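Local coordinates for protein nodulation fucosyltransferase NodZ (Bradyrhizobium sp., PDB 2HHC) that is a bacterial nodulation protein of the GT-B clan, built from two halves that each pack helices around a beta-sheet, at residues 86-89 with 95-98; 110-115 with 133-138; 170-175 with 206-211. All blocks are in the same frame, centred on the assembly; numbering follows the deposited sequence.

Contact 1: 86-89 with 95-98. With PO4 (phosphate ion), chain B.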
loop_
_atom_site.group_PDB
_atom_site.type_symbol
_atom_site.label_atom_id
_atom_site.label_comp_id
_atom_site.label_asym_id
_atom_site.label_seq_id
_atom_site.Cartn_x
_atom_site.Cartn_y
_atom_site.Cartn_z
ATOM N N PRO A 86 19.898 -4.047 -9.559
ATOM C CA PRO A 86 21.239 -3.952 -8.955
ATOM C C PRO A 86 22.163 -5.120 -9.337
ATOM O O PRO A 86 21.721 -6.158 -9.827
ATOM C CB PRO A 86 20.913 -3.973 -7.462
ATOM C CG PRO A 86 19.549 -3.414 -7.358
ATOM C CD PRO A 86 18.844 -4.027 -8.536
ATOM N N ARG A 87 23.454 -4.921 -9.144
ATOM C CA ARG A 87 24.457 -5.866 -9.667
ATOM C C ARG A 87 24.337 -7.255 -9.054
ATOM O O ARG A 87 24.701 -8.245 -9.681
ATOM C CB ARG A 87 25.872 -5.304 -9.493
ATOM C CG ARG A 87 26.034 -4.058 -10.323
ATOM C CD ARG A 87 27.446 -3.471 -10.417
ATOM N NE ARG A 87 27.391 -2.004 -10.259
ATOM C CZ ARG A 87 26.620 -1.166 -10.979
ATOM N NH1 ARG A 87 25.816 -1.601 -11.959
ATOM N NH2 ARG A 87 26.643 0.142 -10.725
ATOM N N TRP A 88 23.806 -7.316 -7.839
ATOM C CA TRP A 88 23.572 -8.623 -7.173
ATOM C C TRP A 88 22.821 -9.612 -8.036
ATOM O O TRP A 88 23.096 -10.783 -7.989
ATOM C CB TRP A 88 22.780 -8.380 -5.897
ATOM C CG TRP A 88 22.559 -9.571 -5.002
ATOM C CD1 TRP A 88 23.337 -9.951 -3.965
ATOM C CD2 TRP A 88 21.416 -10.440 -5.003
ATOM N NE1 TRP A 88 22.758 -11.038 -3.312
ATOM C CE2 TRP A 88 21.620 -11.387 -3.958
ATOM C CE3 TRP A 88 20.282 -10.560 -5.805
ATOM C CZ2 TRP A 88 20.673 -12.381 -3.643
ATOM C CZ3 TRP A 88 19.378 -11.620 -5.521
ATOM C CH2 TRP A 88 19.582 -12.483 -4.447
ATOM N N TRP A 89 21.920 -9.122 -8.871
ATOM C CA TRP A 89 21.066 -9.937 -9.706
ATOM C C TRP A 89 21.802 -10.575 -10.862
ATOM O O TRP A 89 21.213 -11.400 -11.573
ATOM C CB TRP A 89 19.838 -9.131 -10.193
ATOM C CG TRP A 89 18.926 -8.873 -9.002
ATOM C CD1 TRP A 89 18.995 -7.856 -8.094
ATOM C CD2 TRP A 89 17.872 -9.740 -8.557
ATOM N NE1 TRP A 89 18.043 -8.027 -7.128
ATOM C CE2 TRP A 89 17.341 -9.172 -7.381
ATOM C CE3 TRP A 89 17.317 -10.913 -9.046
ATOM C CZ2 TRP A 89 16.294 -9.765 -6.668
ATOM C CZ3 TRP A 89 16.267 -11.484 -8.354
ATOM C CH2 TRP A 89 15.759 -10.912 -7.178
ATOM N N ASP A 95 24.253 -18.490 -5.663
ATOM C CA ASP A 95 24.763 -17.396 -4.834
ATOM C C ASP A 95 23.698 -16.434 -4.410
ATOM O O ASP A 95 23.976 -15.512 -3.641
ATOM C CB ASP A 95 25.838 -16.577 -5.598
ATOM C CG ASP A 95 27.158 -17.292 -5.792
ATOM O OD1 ASP A 95 27.419 -18.433 -5.387
ATOM O OD2 ASP A 95 28.056 -16.661 -6.418
ATOM N N CYS A 96 22.463 -16.620 -4.885
ATOM C CA CYS A 96 21.361 -15.714 -4.591
ATOM C C CYS A 96 20.386 -16.324 -3.567
ATOM O O CYS A 96 19.427 -15.670 -3.173
ATOM C CB CYS A 96 20.607 -15.349 -5.875
ATOM S SG CYS A 96 21.606 -14.219 -6.913
ATOM N N ILE A 97 20.684 -17.528 -3.103
ATOM C CA ILE A 97 19.883 -18.171 -2.035
ATOM C C ILE A 97 19.921 -17.271 -0.792
ATOM O O ILE A 97 18.899 -17.043 -0.156
ATOM C CB ILE A 97 20.397 -19.564 -1.725
ATOM C CG1 ILE A 97 20.272 -20.540 -2.903
ATOM C CG2 ILE A 97 19.676 -20.181 -0.525
ATOM C CD1 ILE A 97 18.881 -20.873 -3.272
ATOM N N ASN A 98 21.109 -16.783 -0.421
ATOM C CA ASN A 98 21.272 -15.890 0.735
ATOM C C ASN A 98 20.879 -14.465 0.354
ATOM O O ASN A 98 21.585 -13.832 -0.438
ATOM C CB ASN A 98 22.731 -15.788 1.120
ATOM C CG ASN A 98 22.955 -15.075 2.426
ATOM O OD1 ASN A 98 22.113 -15.058 3.331
ATOM N ND2 ASN A 98 24.131 -14.497 2.540
HETATM P P PO4 B . 25.233 -5.219 -4.884
HETATM O O1 PO4 B . 25.327 -4.691 -3.448
HETATM O O2 PO4 B . 23.816 -5.043 -5.554
HETATM O O3 PO4 B . 26.301 -4.503 -5.676
HETATM O O4 PO4 B . 25.640 -6.679 -4.832
HETATM O O HOH W 1 23.779 -12.644 -0.980
#

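Contact 2: 110-115 with 133-138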
loop_
_atom_site.group_PDB
_atom_site.type_symbol
_atom_site.label_atom_id
_atom_site.label_comp_id
_atom_site.label_asym_id
_atom_site.label_seq_id
_atom_site.Cartn_x
_atom_site.Cartn_y
_atom_site.Cartn_z
ATOM N N GLU A 110 20.871 1.613 -3.645
ATOM C CA GLU A 110 21.402 1.587 -5.005
ATOM C C GLU A 110 20.341 2.046 -5.993
ATOM O O GLU A 110 20.629 2.817 -6.912
ATOM C CB GLU A 110 21.892 0.172 -5.334
ATOM C CG GLU A 110 23.144 -0.154 -4.587
ATOM C CD GLU A 110 23.551 -1.590 -4.555
ATOM O OE1 GLU A 110 22.990 -2.395 -5.258
ATOM O OE2 GLU A 110 24.535 -1.900 -3.836
ATOM N N LEU A 111 19.115 1.603 -5.804
ATOM C CA LEU A 111 18.019 2.008 -6.695
ATOM C C LEU A 111 17.697 3.501 -6.534
ATOM O O LEU A 111 17.428 4.196 -7.500
ATOM C CB LEU A 111 16.784 1.170 -6.401
ATOM C CG LEU A 111 16.854 -0.299 -6.863
ATOM C CD1 LEU A 111 15.769 -1.080 -6.167
ATOM C CD2 LEU A 111 16.709 -0.395 -8.402
ATOM N N THR A 112 17.762 3.979 -5.295
ATOM C CA THR A 112 17.480 5.377 -4.990
ATOM C C THR A 112 18.468 6.265 -5.739
ATOM O O THR A 112 18.061 7.215 -6.426
ATOM C CB THR A 112 17.538 5.605 -3.471
ATOM O OG1 THR A 112 16.505 4.833 -2.864
ATOM C CG2 THR A 112 17.276 7.053 -3.129
ATOM N N GLU A 113 19.743 5.912 -5.662
ATOM C CA GLU A 113 20.806 6.640 -6.385
ATOM C C GLU A 113 20.538 6.546 -7.890
ATOM O O GLU A 113 20.619 7.535 -8.614
ATOM C CB GLU A 113 22.164 6.080 -5.993
ATOM C CG GLU A 113 23.349 6.643 -6.774
ATOM C CD GLU A 113 24.688 6.046 -6.343
ATOM O OE1 GLU A 113 24.767 4.797 -6.156
ATOM O OE2 GLU A 113 25.685 6.802 -6.254
ATOM N N LEU A 114 20.184 5.379 -8.393
ATOM C CA LEU A 114 19.936 5.245 -9.819
ATOM C C LEU A 114 18.797 6.141 -10.261
ATOM O O LEU A 114 18.883 6.799 -11.298
ATOM C CB LEU A 114 19.636 3.794 -10.191
ATOM C CG LEU A 114 19.337 3.625 -11.669
ATOM C CD1 LEU A 114 20.582 3.983 -12.500
ATOM C CD2 LEU A 114 18.857 2.196 -11.907
ATOM N N PHE A 115 17.711 6.154 -9.480
ATOM C CA PHE A 115 16.529 6.927 -9.839
ATOM C C PHE A 115 16.810 8.425 -9.834
ATOM O O PHE A 115 16.118 9.154 -10.535
ATOM C CB PHE A 115 15.374 6.657 -8.883
ATOM C CG PHE A 115 14.853 5.264 -8.922
ATOM C CD1 PHE A 115 15.195 4.347 -9.930
ATOM C CD2 PHE A 115 13.928 4.866 -7.984
ATOM C CE1 PHE A 115 14.678 3.042 -9.932
ATOM C CE2 PHE A 115 13.432 3.573 -7.981
ATOM C CZ PHE A 115 13.753 2.676 -8.980
ATOM N N MET A 133 9.078 2.829 -0.946
ATOM C CA MET A 133 8.317 3.910 -0.368
ATOM C C MET A 133 9.163 5.143 -0.357
ATOM O O MET A 133 10.321 5.086 -0.037
ATOM C CB MET A 133 7.799 3.555 1.054
ATOM C CG MET A 133 6.760 2.482 1.016
ATOM S SD MET A 133 6.432 1.709 2.627
ATOM C CE MET A 133 6.109 3.077 3.660
ATOM N N TRP A 134 8.539 6.276 -0.712
ATOM C CA TRP A 134 9.143 7.628 -0.745
ATOM C C TRP A 134 10.113 7.838 -1.921
ATOM O O TRP A 134 10.785 8.883 -1.975
ATOM C CB TRP A 134 9.854 8.004 0.555
ATOM C CG TRP A 134 9.044 7.877 1.783
ATOM C CD1 TRP A 134 9.085 6.869 2.673
ATOM C CD2 TRP A 134 8.036 8.768 2.226
ATOM N NE1 TRP A 134 8.166 7.076 3.663
ATOM C CE2 TRP A 134 7.527 8.245 3.439
ATOM C CE3 TRP A 134 7.537 9.976 1.754
ATOM C CZ2 TRP A 134 6.529 8.897 4.181
ATOM C CZ3 TRP A 134 6.528 10.628 2.490
ATOM C CH2 TRP A 134 6.035 10.068 3.676
ATOM N N ARG A 135 10.208 6.886 -2.835
ATOM C CA ARG A 135 11.226 7.020 -3.919
ATOM C C ARG A 135 10.560 7.365 -5.252
ATOM O O ARG A 135 10.953 6.917 -6.340
ATOM C CB ARG A 135 12.057 5.731 -4.015
ATOM C CG ARG A 135 12.770 5.315 -2.710
ATOM C CD ARG A 135 13.598 6.350 -2.135
ATOM N NE ARG A 135 14.567 5.876 -1.125
ATOM C CZ ARG A 135 14.330 5.743 0.187
ATOM N NH1 ARG A 135 13.150 5.985 0.735
ATOM N NH2 ARG A 135 15.322 5.366 0.989
ATOM N N CYS A 136 9.531 8.194 -5.149
ATOM C CA CYS A 136 8.820 8.718 -6.309
ATOM C C CYS A 136 7.967 9.893 -5.888
ATOM O O CYS A 136 7.851 10.242 -4.713
ATOM C CB CYS A 136 7.910 7.658 -6.906
ATOM S SG CYS A 136 6.548 7.128 -5.824
ATOM N N SER A 137 7.405 10.581 -6.888
ATOM C CA SER A 137 6.528 11.658 -6.607
ATOM C C SER A 137 5.157 11.213 -6.139
ATOM O O SER A 137 4.717 10.090 -6.406
ATOM C CB SER A 137 6.293 12.538 -7.818
ATOM O OG SER A 137 5.621 11.743 -8.803
ATOM N N GLU A 138 4.475 12.122 -5.463
ATOM C CA GLU A 138 3.100 11.856 -5.058
ATOM C C GLU A 138 2.220 11.639 -6.295
ATOM O O GLU A 138 1.267 10.871 -6.265
ATOM C CB GLU A 138 2.614 13.020 -4.230
ATOM C CG GLU A 138 1.247 13.022 -3.734
ATOM C CD GLU A 138 0.804 14.451 -3.450
ATOM O OE1 GLU A 138 1.580 15.177 -2.759
ATOM O OE2 GLU A 138 -0.265 14.843 -3.941
HETATM O O HOH W 2 17.932 5.035 -0.056
#

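Contact 3: 170-175 with 206-211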
loop_
_atom_site.group_PDB
_atom_site.type_symbol
_atom_site.label_atom_id
_atom_site.label_comp_id
_atom_site.label_asym_id
_atom_site.label_seq_id
_atom_site.Cartn_x
_atom_site.Cartn_y
_atom_site.Cartn_z
ATOM N N SER A 170 -20.535 11.820 7.808
ATOM C CA SER A 170 -19.154 12.259 7.790
ATOM C C SER A 170 -18.393 11.232 8.609
ATOM O O SER A 170 -18.657 11.083 9.820
ATOM C CB SER A 170 -19.010 13.639 8.453
ATOM O OG SER A 170 -19.511 14.640 7.576
ATOM N N ILE A 171 -17.476 10.509 7.967
ATOM C CA ILE A 171 -16.834 9.385 8.635
ATOM C C ILE A 171 -15.438 9.757 9.079
ATOM O O ILE A 171 -14.622 10.276 8.303
ATOM C CB ILE A 171 -16.795 8.144 7.715
ATOM C CG1 ILE A 171 -18.193 7.784 7.224
ATOM C CG2 ILE A 171 -16.135 6.958 8.391
ATOM C CD1 ILE A 171 -19.234 7.548 8.241
ATOM N N ILE A 172 -15.162 9.438 10.328
ATOM C CA ILE A 172 -13.821 9.519 10.867
ATOM C C ILE A 172 -13.243 8.108 10.773
ATOM O O ILE A 172 -13.692 7.174 11.503
ATOM C CB ILE A 172 -13.844 9.977 12.322
ATOM C CG1 ILE A 172 -14.355 11.400 12.391
ATOM C CG2 ILE A 172 -12.440 9.943 12.923
ATOM C CD1 ILE A 172 -14.767 11.843 13.798
ATOM N N GLY A 173 -12.225 7.943 9.927
ATOM C CA GLY A 173 -11.548 6.646 9.835
ATOM C C GLY A 173 -10.383 6.539 10.795
ATOM O O GLY A 173 -9.648 7.535 11.056
ATOM N N VAL A 174 -10.194 5.361 11.372
ATOM C CA VAL A 174 -9.172 5.140 12.382
ATOM C C VAL A 174 -8.432 3.855 12.027
ATOM O O VAL A 174 -9.046 2.799 11.985
ATOM C CB VAL A 174 -9.765 5.020 13.775
ATOM C CG1 VAL A 174 -8.649 4.989 14.806
ATOM C CG2 VAL A 174 -10.720 6.174 14.084
ATOM N N HIS A 175 -7.140 3.926 11.765
ATOM C CA HIS A 175 -6.346 2.736 11.557
ATOM C C HIS A 175 -5.472 2.538 12.770
ATOM O O HIS A 175 -4.675 3.419 13.137
ATOM C CB HIS A 175 -5.478 2.871 10.289
ATOM C CG HIS A 175 -4.529 1.728 10.080
ATOM N ND1 HIS A 175 -3.186 1.919 9.881
ATOM C CD2 HIS A 175 -4.725 0.383 10.035
ATOM C CE1 HIS A 175 -2.589 0.746 9.730
ATOM N NE2 HIS A 175 -3.507 -0.204 9.811
ATOM N N ARG A 206 -11.203 11.626 20.170
ATOM C CA ARG A 206 -11.833 12.797 20.786
ATOM C C ARG A 206 -11.486 14.076 19.986
ATOM O O ARG A 206 -12.374 14.917 19.739
ATOM C CB ARG A 206 -11.448 12.901 22.269
ATOM C CG ARG A 206 -12.020 11.739 23.068
ATOM C CD ARG A 206 -11.666 11.694 24.540
ATOM N NE ARG A 206 -12.257 10.470 25.119
ATOM C CZ ARG A 206 -11.630 9.522 25.803
ATOM N NH1 ARG A 206 -10.356 9.661 26.187
ATOM N NH2 ARG A 206 -12.321 8.448 26.175
ATOM N N LYS A 207 -10.219 14.211 19.586
ATOM C CA LYS A 207 -9.761 15.372 18.812
ATOM C C LYS A 207 -10.483 15.448 17.495
ATOM O O LYS A 207 -10.992 16.514 17.107
ATOM C CB LYS A 207 -8.225 15.366 18.643
ATOM C CG LYS A 207 -7.651 16.451 17.670
ATOM C CD LYS A 207 -6.122 16.376 17.686
ATOM C CE LYS A 207 -5.443 17.352 16.714
ATOM N NZ LYS A 207 -5.535 18.757 17.151
ATOM N N ALA A 208 -10.567 14.321 16.809
ATOM C CA ALA A 208 -11.249 14.258 15.530
ATOM C C ALA A 208 -12.730 14.587 15.667
ATOM O O ALA A 208 -13.304 15.274 14.805
ATOM C CB ALA A 208 -11.094 12.858 14.921
ATOM N N LYS A 209 -13.357 14.093 16.730
ATOM C CA LYS A 209 -14.802 14.287 16.919
ATOM C C LYS A 209 -15.182 15.711 17.286
ATOM O O LYS A 209 -16.346 16.097 17.097
ATOM C CB LYS A 209 -15.340 13.330 17.983
ATOM C CG LYS A 209 -15.610 11.931 17.466
ATOM C CD LYS A 209 -16.230 11.009 18.512
ATOM C CE LYS A 209 -17.719 11.382 18.655
ATOM N NZ LYS A 209 -18.270 10.803 19.863
ATOM N N ALA A 210 -14.221 16.469 17.828
ATOM C CA ALA A 210 -14.421 17.878 18.199
ATOM C C ALA A 210 -14.371 18.847 16.995
ATOM O O ALA A 210 -14.742 20.024 17.135
ATOM C CB ALA A 210 -13.385 18.271 19.205
ATOM N N LEU A 211 -13.887 18.379 15.839
ATOM C CA LEU A 211 -13.903 19.129 14.583
ATOM C C LEU A 211 -15.337 19.211 14.073
ATOM O O LEU A 211 -16.213 18.474 14.540
ATOM C CB LEU A 211 -12.996 18.470 13.544
ATOM C CG LEU A 211 -11.535 18.333 13.987
ATOM C CD1 LEU A 211 -10.692 17.619 12.964
ATOM C CD2 LEU A 211 -10.941 19.683 14.332
#

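Contact 1: 86-89 with 95-98
Trp88 reaches across to Cys96 and Asn98, and its indole carries nearly the whole contact. CB comes first, 3.5 Å from O4 of a phosphate ion. A different oxygen of that ion, O2, accepts a hydrogen bond from Trp88 N (3.2 Å, N-H...O2 149°). CG stands anti to the backbone N (chi1 -174°), which sends the ring off toward 95-98. On the five-membered side NE1 donates to a water at 3.0 Å; the same water gives a hydrogen to Asn98 O at 2.6 Å, bridging side chain and main chain at the ring's edge. Farther out, CZ2 lies 3.5 Å from Cys96 CA. At the tip CH2 packs tightly on Cys96 CB at 3.4 Å. Cys96 SG sits over the face of the six-membered ring, 3.7 Å from its centroid and only 13° off the normal, a sulfur-aromatic contact. Arg99 adds a cation-pi contact to the indole. The phosphate probably comes from the crystallisation liquor. Both segments belong to the loop between strand 84-85 and helix 101-116, and Trp88 spans from one to the other while packing on Gln103 and Glu107 of the helix; Trp89 NE1 is hydrogen-bonded to Glu107.

Contact 2: 110-115 with 133-138
Arg135 meets Thr112 through a polar contact, and touches Phe115 more loosely. The one direct hydrogen bond between the segments runs from Arg135 NE to Thr112 OG1, 2.8 Å long and bent to 146°, with the hydroxyl oxygen tilted 15° from the guanidinium plane. A bend at chi2 (-54°) turns the arginine chain so that its NE edge faces the helix. Water supplies a second link: it accepts from Arg135 NH2 at 2.8 Å and donates to Thr112 OG1 at 3.2 Å. On the other side of the group, NH1 makes a weak bond to Met133 O within its own loop. Apolar contact is slight, with Thr112 CG2 lying 3.9 Å from Arg135 CD. Phe115 CD2 approaches Arg135 O obliquely at 4.0 Å, while its ring also meets Tyr28 of helix 15-32. The loop 133-138, which leads from strand 125-128 into helix 138-147, is thus joined to helix 101-116. Thr112 OG1 also bonds to Arg108 O one turn earlier, so Arg135 NE, the water and a helix carbonyl all engage one hydroxyl. Such a network probably fixes the hydroxyl's rotation and steadies the guanidinium at this surface contact.

Contact 3: 170-175 with 206-211
In Ile172, CG1 lies anti to the carbonyl carbon (chi1 -66°) and CG2 anti to the backbone N. With chi2 extended at 165°, CD1 is carried outward to the helix. Both branches reach Ala208, and CD1 extends to Lys209 as well. CG2 touches the methyl CB of Ala208 at 3.8 Å, and CD1 lies 4.0 Å from that same CB. In the conformer of Lys209 modelled here, CD1 of Ile172 lies 3.8 Å from Lys209 CG, and the two side chains cross at about a right angle. Only the aliphatic base of Lys209 takes part; the rest of the lysine chain runs off from the strand. Ala208 has just a methyl to offer, consistent with the close approach of the backbones, Ile172 CA to Ala208 CA 7.1 Å. The contact is buried and purely apolar; Ile281 of strand 279-283 packs on both Ile172 and Ala208, and Val217 touches Ile172 from the neighbouring strand. Main-chain bonds from Ile172 go to Lys218 and Phe220 in the parallel strand 217-223. Strand 170-176, helix 192-209 and strand 217-223 follow in order as a beta-alpha-beta unit, the building block of the Rossmann-like halves of GT-B proteins.

Contacts 1 and 2 belong to the half built round the sheet of strands 6-10 and 125-128, whereas contact 3 belongs to the other sheet. Helix 101-116 connects the first two: their centres are 20 Å apart, yet Pro86 CB reaches Glu110 OE1 at 3.4 Å and Pro86 CG reaches Leu111 CG at 4.1 Å. The phosphate ion beside contact 1 also lies near Glu110 of contact 2. Contact 3 touches neither. Its centre is 46 Å from that of contact 1, on the opposite side of the chain's centre, and 33 Å from that of contact 2, whose nearest atoms are about 11 Å away. Along the chain the three follow in series.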